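Local atomic coordinates of acetohydroxyacid synthase small subunit Related (Bacteroides thetaiotaomicron, PDB entry 2F06), a protein that is of unknown function but binds histidine in its crystals and, as a pair of ACT domains, probably senses an amino acid as a regulatory ligand. Residues V89-M103 against V115-L128. Numbering follows the deposited sequence. Where two conformers were deposited one is given.
Sequences VLGFLSAEGVFIEYM and VIRPSNMDKCIEVL
Tyr102 lays one face of its ring over the side chain of Arg117. The arginine CB sits almost on the ring normal, 3.6 Å from the centroid of the Tyr102 ring, a CH-pi contact. CG, anti to the backbone N (chi1 174°), lies over the CE1-CZ side of the same face, 3.5 Å from Tyr102 CE1. A bend at chi2 then carries CD, NE and the guanidinium away, and NH1 donates to the backbone oxygen of Asp73. Arginine suits this place because its aliphatic root can line an aromatic face while its charged end serves another strand. Tyr102 OH, in turn, hydrogen-bonds Gln8 of its own chain and Asp44 of a neighbouring subunit; an alanine here would probably leave the methylenes of Arg117 without their aromatic cover and those two polar groups without their hydroxyl mate.

Beneath the pair runs a classic beta bulge: Glu101 N and, weakly, Tyr102 N both point to Arg117 O, while Arg117 N returns a nearly straight bond to Tyr102 O (2.8 Å, 168°). The two strands and the helix flanking each form the central alpha-beta-beta-alpha part of the beta-alpha-beta-beta-alpha-beta ACT fold, with both helices packed on one face of the sheet. Between the helices, branched and compact residues mesh: Leu93 CD2 lies 3.7 Å from Leu128 CD2, and Cys124 SG and Val127 CG1 also touch Leu93 CD2. Val127 CG2 meets the methylenes of Glu96, just past the helix end, with Glu96 CG at 3.6 Å. Helix 85-95 ends in a Schellman motif with Gly97, at positive phi, as its C-prime residue; Val98 follows, its CG1 meeting Cys124 CB at 3.8 Å. Next to it the small Ser119 can turn its OG back to accept from Phe99 N (2.8 Å), as Ser119 N donates to Phe99 O.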
loop_
_atom_site.group_PDB
_atom_site.type_symbol
_atom_site.label_atom_id
_atom_site.label_comp_id
_atom_site.label_asym_id
_atom_site.label_seq_id
_atom_site.Cartn_x
_atom_site.Cartn_y
_atom_site.Cartn_z
ATOM N N VAL A 89 -6.975 19.166 -15.915
ATOM C CA VAL A 89 -8.014 18.219 -15.641
ATOM C C VAL A 89 -8.291 18.079 -14.129
ATOM O O VAL A 89 -9.441 18.022 -13.716
ATOM C CB VAL A 89 -7.700 16.832 -16.249
ATOM C CG1 VAL A 89 -8.725 15.866 -15.784
ATOM C CG2 VAL A 89 -7.707 16.916 -17.825
ATOM N N LEU A 90 -7.238 17.989 -13.328
ATOM C CA LEU A 90 -7.344 17.641 -11.927
ATOM C C LEU A 90 -7.943 18.844 -11.188
ATOM O O LEU A 90 -8.616 18.718 -10.159
ATOM C CB LEU A 90 -5.934 17.303 -11.415
ATOM C CG LEU A 90 -5.214 16.012 -11.873
ATOM C CD1 LEU A 90 -3.851 15.838 -11.199
ATOM C CD2 LEU A 90 -6.002 14.821 -11.621
ATOM N N GLY A 91 -7.686 20.031 -11.738
ATOM C CA GLY A 91 -8.156 21.268 -11.159
ATOM C C GLY A 91 -9.642 21.391 -11.447
ATOM O O GLY A 91 -10.395 21.864 -10.592
ATOM N N PHE A 92 -10.079 20.961 -12.634
ATOM C CA PHE A 92 -11.512 20.915 -12.911
ATOM C C PHE A 92 -12.129 20.014 -11.849
ATOM O O PHE A 92 -13.106 20.367 -11.238
ATOM C CB PHE A 92 -11.867 20.321 -14.279
ATOM C CG PHE A 92 -11.481 21.164 -15.493
ATOM C CD1 PHE A 92 -11.519 22.534 -15.479
ATOM C CD2 PHE A 92 -11.108 20.515 -16.690
ATOM C CE1 PHE A 92 -11.196 23.276 -16.639
ATOM C CE2 PHE A 92 -10.755 21.226 -17.833
ATOM C CZ PHE A 92 -10.809 22.614 -17.807
ATOM N N LEU A 93 -11.549 18.844 -11.603
ATOM C CA LEU A 93 -12.193 17.874 -10.713
ATOM C C LEU A 93 -12.194 18.388 -9.318
ATOM O O LEU A 93 -13.220 18.340 -8.639
ATOM C CB LEU A 93 -11.493 16.498 -10.732
ATOM C CG LEU A 93 -11.614 15.772 -12.047
ATOM C CD1 LEU A 93 -10.655 14.658 -12.177
ATOM C CD2 LEU A 93 -13.050 15.319 -12.162
ATOM N N SER A 94 -11.049 18.865 -8.855
ATOM C CA SER A 94 -10.993 19.285 -7.476
ATOM C C SER A 94 -11.872 20.547 -7.175
ATOM O O SER A 94 -12.534 20.592 -6.140
ATOM C CB SER A 94 -9.543 19.361 -6.991
ATOM O OG SER A 94 -8.969 20.600 -7.292
ATOM N N ALA A 95 -11.974 21.487 -8.120
ATOM C CA ALA A 95 -12.897 22.632 -8.011
ATOM C C ALA A 95 -14.356 22.196 -7.793
ATOM O O ALA A 95 -15.182 22.952 -7.225
ATOM C CB ALA A 95 -12.794 23.529 -9.229
ATOM N N GLU A 96 -14.662 20.957 -8.210
ATOM C CA GLU A 96 -16.012 20.397 -8.041
ATOM C C GLU A 96 -16.100 19.345 -6.932
ATOM O O GLU A 96 -17.086 18.604 -6.856
ATOM C CB GLU A 96 -16.532 19.799 -9.353
ATOM C CG GLU A 96 -16.807 20.788 -10.488
ATOM C CD GLU A 96 -17.967 21.695 -10.236
ATOM O OE1 GLU A 96 -19.028 21.251 -9.697
ATOM O OE2 GLU A 96 -17.807 22.892 -10.590
ATOM N N GLY A 97 -15.057 19.267 -6.103
ATOM C CA GLY A 97 -15.006 18.318 -4.986
ATOM C C GLY A 97 -14.892 16.842 -5.358
ATOM O O GLY A 97 -15.284 15.984 -4.569
ATOM N N VAL A 98 -14.365 16.542 -6.554
ATOM C CA VAL A 98 -14.184 15.169 -6.995
ATOM C C VAL A 98 -12.693 14.811 -6.840
ATOM O O VAL A 98 -11.837 15.437 -7.473
ATOM C CB VAL A 98 -14.538 14.945 -8.488
ATOM C CG1 VAL A 98 -14.135 13.478 -8.896
ATOM C CG2 VAL A 98 -15.975 15.178 -8.770
ATOM N N PHE A 99 -12.352 13.846 -6.002
ATOM C CA PHE A 99 -10.932 13.586 -5.785
ATOM C C PHE A 99 -10.466 12.225 -6.370
ATOM O O PHE A 99 -11.308 11.342 -6.693
ATOM C CB PHE A 99 -10.564 13.848 -4.317
ATOM C CG PHE A 99 -11.068 15.188 -3.805
ATOM C CD1 PHE A 99 -10.740 16.373 -4.473
ATOM C CD2 PHE A 99 -11.901 15.264 -2.688
ATOM C CE1 PHE A 99 -11.222 17.610 -4.029
ATOM C CE2 PHE A 99 -12.378 16.497 -2.238
ATOM C CZ PHE A 99 -12.039 17.671 -2.910
ATOM N N ILE A 100 -9.157 12.105 -6.603
ATOM C CA ILE A 100 -8.580 10.913 -7.236
ATOM C C ILE A 100 -8.228 9.906 -6.137
ATOM O O ILE A 100 -7.503 10.301 -5.230
ATOM C CB ILE A 100 -7.279 11.345 -8.001
ATOM C CG1 ILE A 100 -7.525 12.549 -8.966
ATOM C CG2 ILE A 100 -6.623 10.174 -8.678
ATOM C CD1 ILE A 100 -8.212 12.202 -10.339
ATOM N N GLU A 101 -8.793 8.678 -6.116
ATOM C CA GLU A 101 -8.294 7.686 -5.148
ATOM C C GLU A 101 -6.953 7.129 -5.627
ATOM O O GLU A 101 -6.001 7.101 -4.843
ATOM C CB GLU A 101 -9.296 6.586 -4.775
ATOM C CG GLU A 101 -10.272 6.983 -3.633
ATOM C CD GLU A 101 -9.593 7.597 -2.376
ATOM O OE1 GLU A 101 -8.615 7.009 -1.826
ATOM O OE2 GLU A 101 -10.057 8.676 -1.927
ATOM N N TYR A 102 -6.869 6.765 -6.900
ATOM C CA TYR A 102 -5.597 6.520 -7.620
ATOM C C TYR A 102 -5.802 6.729 -9.112
ATOM O O TYR A 102 -6.954 6.843 -9.627
ATOM C CB TYR A 102 -5.010 5.106 -7.382
ATOM C CG TYR A 102 -6.003 3.993 -7.681
ATOM C CD1 TYR A 102 -6.900 3.511 -6.681
ATOM C CD2 TYR A 102 -6.064 3.422 -8.962
ATOM C CE1 TYR A 102 -7.829 2.428 -6.986
ATOM C CE2 TYR A 102 -6.922 2.414 -9.247
ATOM C CZ TYR A 102 -7.817 1.921 -8.281
ATOM O OH TYR A 102 -8.676 0.923 -8.713
HETATM N N MSE A 103 -4.666 6.769 -9.803
HETATM C CA MSE A 103 -4.621 6.889 -11.270
HETATM C C MSE A 103 -3.307 6.332 -11.711
HETATM O O MSE A 103 -2.414 6.215 -10.885
HETATM C CB MSE A 103 -4.746 8.375 -11.706
HETATM C CG MSE A 103 -3.432 9.174 -11.725
HETATM SE SE MSE A 103 -3.928 11.025 -12.147
HETATM C CE MSE A 103 -2.415 12.055 -11.331
ATOM N N VAL A 115 -5.841 6.465 -16.647
ATOM C CA VAL A 115 -6.862 5.705 -15.934
ATOM C C VAL A 115 -7.066 6.241 -14.528
ATOM O O VAL A 115 -6.122 6.350 -13.718
ATOM C CB VAL A 115 -6.461 4.226 -15.859
ATOM C CG1 VAL A 115 -7.378 3.440 -14.878
ATOM C CG2 VAL A 115 -6.448 3.617 -17.253
ATOM N N ILE A 116 -8.321 6.555 -14.241
ATOM C CA ILE A 116 -8.708 7.144 -12.988
ATOM C C ILE A 116 -9.677 6.339 -12.204
ATOM O O ILE A 116 -10.725 5.948 -12.733
ATOM C CB ILE A 116 -9.519 8.444 -13.240
ATOM C CG1 ILE A 116 -8.735 9.394 -14.114
ATOM C CG2 ILE A 116 -9.761 9.159 -11.931
ATOM C CD1 ILE A 116 -7.562 9.986 -13.386
ATOM N N ARG A 117 -9.413 6.201 -10.913
ATOM C CA ARG A 117 -10.436 5.724 -9.935
ATOM C C ARG A 117 -10.793 6.936 -9.042
ATOM O O ARG A 117 -10.027 7.248 -8.120
ATOM C CB ARG A 117 -9.871 4.631 -9.071
ATOM C CG ARG A 117 -10.751 4.164 -7.944
ATOM C CD ARG A 117 -12.133 3.814 -8.458
ATOM N NE ARG A 117 -13.057 3.413 -7.375
ATOM C CZ ARG A 117 -14.284 2.898 -7.559
ATOM N NH1 ARG A 117 -14.787 2.729 -8.783
ATOM N NH2 ARG A 117 -15.021 2.563 -6.504
ATOM N N PRO A 118 -11.926 7.614 -9.356
ATOM C CA PRO A 118 -12.385 8.789 -8.686
ATOM C C PRO A 118 -13.142 8.493 -7.390
ATOM O O PRO A 118 -13.614 7.373 -7.172
ATOM C CB PRO A 118 -13.326 9.431 -9.722
ATOM C CG PRO A 118 -13.918 8.292 -10.468
ATOM C CD PRO A 118 -12.825 7.225 -10.472
ATOM N N SER A 119 -13.224 9.500 -6.532
ATOM C CA SER A 119 -14.015 9.420 -5.330
ATOM C C SER A 119 -15.522 9.171 -5.624
ATOM O O SER A 119 -16.211 8.498 -4.874
ATOM C CB SER A 119 -13.894 10.769 -4.585
ATOM O OG SER A 119 -14.250 11.867 -5.443
ATOM N N ASN A 120 -16.028 9.749 -6.700
ATOM C CA ASN A 120 -17.422 9.584 -7.049
ATOM C C ASN A 120 -17.466 9.388 -8.563
ATOM O O ASN A 120 -17.084 10.264 -9.316
ATOM C CB ASN A 120 -18.209 10.833 -6.567
ATOM C CG ASN A 120 -19.717 10.705 -6.734
ATOM O OD1 ASN A 120 -20.230 10.334 -7.787
ATOM N ND2 ASN A 120 -20.437 11.097 -5.703
HETATM N N MSE A 121 -17.916 8.234 -9.027
HETATM C CA MSE A 121 -17.855 8.018 -10.470
HETATM C C MSE A 121 -18.861 8.831 -11.317
HETATM O O MSE A 121 -18.480 9.343 -12.383
HETATM C CB MSE A 121 -17.977 6.570 -10.803
HETATM C CG MSE A 121 -17.914 6.365 -12.321
HETATM SE SE MSE A 121 -16.124 6.680 -13.161
HETATM C CE MSE A 121 -15.329 5.034 -12.333
ATOM N N ASP A 122 -20.122 8.922 -10.866
ATOM C CA ASP A 122 -21.132 9.727 -11.580
ATOM C C ASP A 122 -20.681 11.204 -11.654
ATOM O O ASP A 122 -20.729 11.797 -12.735
ATOM C CB ASP A 122 -22.551 9.642 -10.972
ATOM C CG ASP A 122 -23.072 8.198 -10.808
ATOM O OD1 ASP A 122 -22.612 7.263 -11.494
ATOM O OD2 ASP A 122 -23.967 7.996 -9.948
ATOM N N LYS A 123 -20.215 11.777 -10.542
ATOM C CA LYS A 123 -19.795 13.183 -10.564
ATOM C C LYS A 123 -18.545 13.460 -11.410
ATOM O O LYS A 123 -18.434 14.521 -12.047
ATOM C CB LYS A 123 -19.618 13.765 -9.152
ATOM C CG LYS A 123 -20.000 15.197 -9.094
ATOM C CD LYS A 123 -21.564 15.405 -8.917
ATOM C CE LYS A 123 -22.483 14.522 -9.855
ATOM N NZ LYS A 123 -23.976 14.729 -9.669
ATOM N N CYS A 124 -17.597 12.522 -11.375
ATOM C CA CYS A 124 -16.373 12.662 -12.113
ATOM C C CYS A 124 -16.702 12.759 -13.599
ATOM O O CYS A 124 -16.209 13.650 -14.300
ATOM C CB CYS A 124 -15.433 11.462 -11.806
ATOM S SG CYS A 124 -13.854 11.545 -12.733
ATOM N N ILE A 125 -17.541 11.842 -14.094
ATOM C CA ILE A 125 -17.839 11.807 -15.517
ATOM C C ILE A 125 -18.599 13.068 -15.939
ATOM O O ILE A 125 -18.351 13.603 -17.016
ATOM C CB ILE A 125 -18.610 10.558 -15.914
ATOM C CG1 ILE A 125 -17.692 9.348 -15.886
ATOM C CG2 ILE A 125 -19.196 10.676 -17.323
ATOM C CD1 ILE A 125 -18.448 8.046 -16.090
ATOM N N GLU A 126 -19.464 13.548 -15.065
ATOM C CA GLU A 126 -20.241 14.762 -15.303
ATOM C C GLU A 126 -19.322 15.950 -15.571
ATOM O O GLU A 126 -19.442 16.604 -16.596
ATOM C CB GLU A 126 -21.099 15.027 -14.068
ATOM C CG GLU A 126 -22.202 16.007 -14.260
ATOM C CD GLU A 126 -23.189 15.945 -13.116
ATOM O OE1 GLU A 126 -23.473 14.806 -12.643
ATOM O OE2 GLU A 126 -23.660 17.021 -12.692
ATOM N N VAL A 127 -18.387 16.199 -14.643
ATOM C CA VAL A 127 -17.423 17.330 -14.706
ATOM C C VAL A 127 -16.591 17.263 -15.998
ATOM O O VAL A 127 -16.479 18.239 -16.734
ATOM C CB VAL A 127 -16.491 17.393 -13.399
ATOM C CG1 VAL A 127 -15.353 18.417 -13.514
ATOM C CG2 VAL A 127 -17.333 17.687 -12.155
ATOM N N LEU A 128 -16.068 16.084 -16.289
ATOM C CA LEU A 128 -15.158 15.902 -17.413
ATOM C C LEU A 128 -15.877 16.207 -18.713
ATOM O O LEU A 128 -15.309 16.887 -19.560
ATOM C CB LEU A 128 -14.598 14.465 -17.432
ATOM C CG LEU A 128 -13.809 14.003 -16.202
ATOM C CD1 LEU A 128 -13.397 12.581 -16.366
ATOM C CD2 LEU A 128 -12.583 14.866 -15.841
HETATM O O HOH W 1 -16.058 13.223 -4.421
#